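Local coordinates for protein 5'-deoxynucleotidase (Archaeoglobus fulgidus, PDB 1YNB) that probably catalyses the metal-dependent hydrolysis of 2'-deoxyribonucleoside 5'-phosphates to deoxyribonucleosides and phosphate, as a homodimer, at residues 151-154 with 155-158. Numbering follows the deposited sequence.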
ATOM      1  N   LEU A 151     -21.547  -1.873 -18.240  1.00 37.48           N
ATOM      2  CA  LEU A 151     -20.848  -3.133 -18.054  1.00 35.30           C
ATOM      3  C   LEU A 151     -21.553  -4.136 -18.945  1.00 37.24           C
ATOM      4  O   LEU A 151     -22.728  -3.950 -19.256  1.00 37.57           O
ATOM      5  CB  LEU A 151     -20.937  -3.566 -16.594  1.00 32.54           C
ATOM      6  CG  LEU A 151     -20.226  -2.575 -15.647  1.00 30.97           C
ATOM      7  CD1 LEU A 151     -20.635  -2.843 -14.210  1.00 27.81           C
ATOM      8  CD2 LEU A 151     -18.712  -2.672 -15.828  1.00 28.08           C
ATOM      9  N   LYS A 152     -20.848  -5.197 -19.340  1.00 36.58           N
ATOM     10  CA  LYS A 152     -21.424  -6.212 -20.218  1.00 36.30           C
ATOM     11  C   LYS A 152     -21.849  -7.477 -19.496  1.00 35.62           C
ATOM     12  O   LYS A 152     -22.882  -8.060 -19.851  1.00 36.20           O
ATOM     13  CB  LYS A 152     -20.427  -6.603 -21.311  1.00 36.49           C
ATOM     14  CG  LYS A 152     -19.873  -5.480 -22.182  1.00 38.83           C
ATOM     15  CD  LYS A 152     -18.781  -6.063 -23.087  1.00 42.47           C
ATOM     16  CE  LYS A 152     -17.777  -5.019 -23.595  1.00 44.62           C
ATOM     17  NZ  LYS A 152     -16.473  -5.639 -24.047  1.00 45.51           N
ATOM     18  N   THR A 153     -21.086  -7.915 -18.497  1.00 33.67           N
ATOM     19  CA  THR A 153     -21.425  -9.158 -17.800  1.00 32.88           C
ATOM     20  C   THR A 153     -22.373  -9.022 -16.625  1.00 33.84           C
ATOM     21  O   THR A 153     -22.415  -7.988 -15.961  1.00 32.58           O
ATOM     22  CB  THR A 153     -20.166  -9.916 -17.315  1.00 33.68           C
ATOM     23  OG1 THR A 153     -19.585  -9.247 -16.175  1.00 32.70           O
ATOM     24  CG2 THR A 153     -19.144  -9.984 -18.429  1.00 32.02           C
ATOM     25  N   ASP A 154     -23.158 -10.069 -16.374  1.00 33.15           N
ATOM     26  CA  ASP A 154     -24.100 -10.037 -15.273  1.00 32.03           C
ATOM     27  C   ASP A 154     -23.360  -9.973 -13.943  1.00 31.65           C
ATOM     28  O   ASP A 154     -23.871  -9.421 -12.972  1.00 29.63           O
ATOM     29  CB  ASP A 154     -24.989 -11.281 -15.266  1.00 35.31           C
ATOM     30  CG  ASP A 154     -26.055 -11.259 -16.372  1.00 35.98           C
ATOM     31  OD1 ASP A 154     -26.285 -10.201 -17.015  1.00 34.14           O
ATOM     32  OD2 ASP A 154     -26.665 -12.332 -16.574  1.00 37.04           O
ATOM     33  N   ALA A 155     -22.179 -10.588 -13.887  1.00 27.90           N
ATOM     34  CA  ALA A 155     -21.405 -10.591 -12.652  1.00 28.14           C
ATOM     35  C   ALA A 155     -20.944  -9.161 -12.324  1.00 25.32           C
ATOM     36  O   ALA A 155     -20.993  -8.736 -11.175  1.00 25.53           O
ATOM     37  CB  ALA A 155     -20.185 -11.502 -12.798  1.00 27.48           C
ATOM     38  N   ALA A 156     -20.487  -8.448 -13.345  1.00 26.41           N
ATOM     39  CA  ALA A 156     -20.005  -7.082 -13.167  1.00 24.57           C
ATOM     40  C   ALA A 156     -21.213  -6.202 -12.781  1.00 26.35           C
ATOM     41  O   ALA A 156     -21.123  -5.368 -11.884  1.00 25.18           O
ATOM     42  CB  ALA A 156     -19.349  -6.578 -14.458  1.00 23.64           C
ATOM     43  N   LYS A 157     -22.352  -6.402 -13.442  1.00 25.94           N
ATOM     44  CA  LYS A 157     -23.535  -5.602 -13.125  1.00 27.93           C
ATOM     45  C   LYS A 157     -23.988  -5.793 -11.681  1.00 26.97           C
ATOM     46  O   LYS A 157     -24.384  -4.840 -11.011  1.00 28.03           O
ATOM     47  CB  LYS A 157     -24.683  -5.939 -14.096  1.00 28.92           C
ATOM     48  CG  LYS A 157     -24.493  -5.334 -15.486  1.00 31.83           C
ATOM     49  CD  LYS A 157     -25.569  -5.853 -16.458  1.00 34.04           C
ATOM     50  CE  LYS A 157     -25.341  -5.324 -17.878  1.00 34.97           C
ATOM     51  NZ  LYS A 157     -26.284  -5.981 -18.858  1.00 36.83           N
ATOM     52  N   GLU A 158     -23.909  -7.014 -11.176  1.00 25.92           N
ATOM     53  CA  GLU A 158     -24.335  -7.285  -9.810  1.00 25.39           C
ATOM     54  C   GLU A 158     -23.381  -6.604  -8.804  1.00 24.80           C
ATOM     55  O   GLU A 158     -23.819  -5.952  -7.839  1.00 23.18           O
ATOM     56  CB  GLU A 158     -24.378  -8.812  -9.594  1.00 31.12           C
ATOM     57  CG  GLU A 158     -24.858  -9.290  -8.210  1.00 37.99           C
ATOM     58  CD  GLU A 158     -25.246 -10.800  -8.158  1.00 42.76           C
ATOM     59  OE1 GLU A 158     -24.687 -11.634  -8.921  1.00 43.82           O
ATOM     60  OE2 GLU A 158     -26.111 -11.160  -7.321  1.00 46.45           O
TER
HETATM   61  O   HOH W   1     -25.543  -8.536 -19.266  1.00 46.19           O
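Leu151 CD1 lies over one face of the Ala156 carbonyl, nearer the oxygen end, 3.5 Å from Ala156 O. Leu151 CD1 also packs on Ala156 CB at 4.0 Å. Lys157 N donates to Thr153 O at 3.0 Å, from close to the carbonyl plane, 20° off it. Glu158 N donates to Asp154 O, also at 3.0 Å, tilted 32° from that carbonyl plane. These two bonds, each from residue i+4 back to residue i, start the helix.

Thr153 is the N-cap. Thr153 OG1 accepts from Ala156 N at 3.1 Å, so an amide that opens the helix has a side-chain partner. With chi1 at 74°, OG1 sits between its own backbone N and carbonyl carbon, turned toward that amide.

The Lys157 chain, extended beyond CG, runs back alongside the loop. Lys157 CG lies 3.4 Å from Thr153 O, and Lys157 CE lies 3.3 Å from Leu151 O. The ammonium donates to a water, which in turn donates to Lys152 O and Asp154 OD1. The water thus links the loop carbonyl, the first helical residue and the lysine. Lys157 NZ stays 4.6 Å from Asp154 OD1, so the opposite charges probably attract without direct contact.

This is a loop-to-helix junction at the N-terminus of helix 154-166, in an all-helical HD-domain protein. Leu151 lies near, without touching, the side chains that probably form the HD-type metal site. Helix 117-135 holds the loop: the Asp122 carboxylate accepts from Lys152 N through OD1 and from Thr153 N through OD2. Leu151 and Ala156 also pack on Asp122, and Thr153 rests on Val118. Ala155 and Ala156 pack on Leu53 of helix 39-56, Ala155 also on Lys56, while Glu158 packs on Met7 of the second subunit.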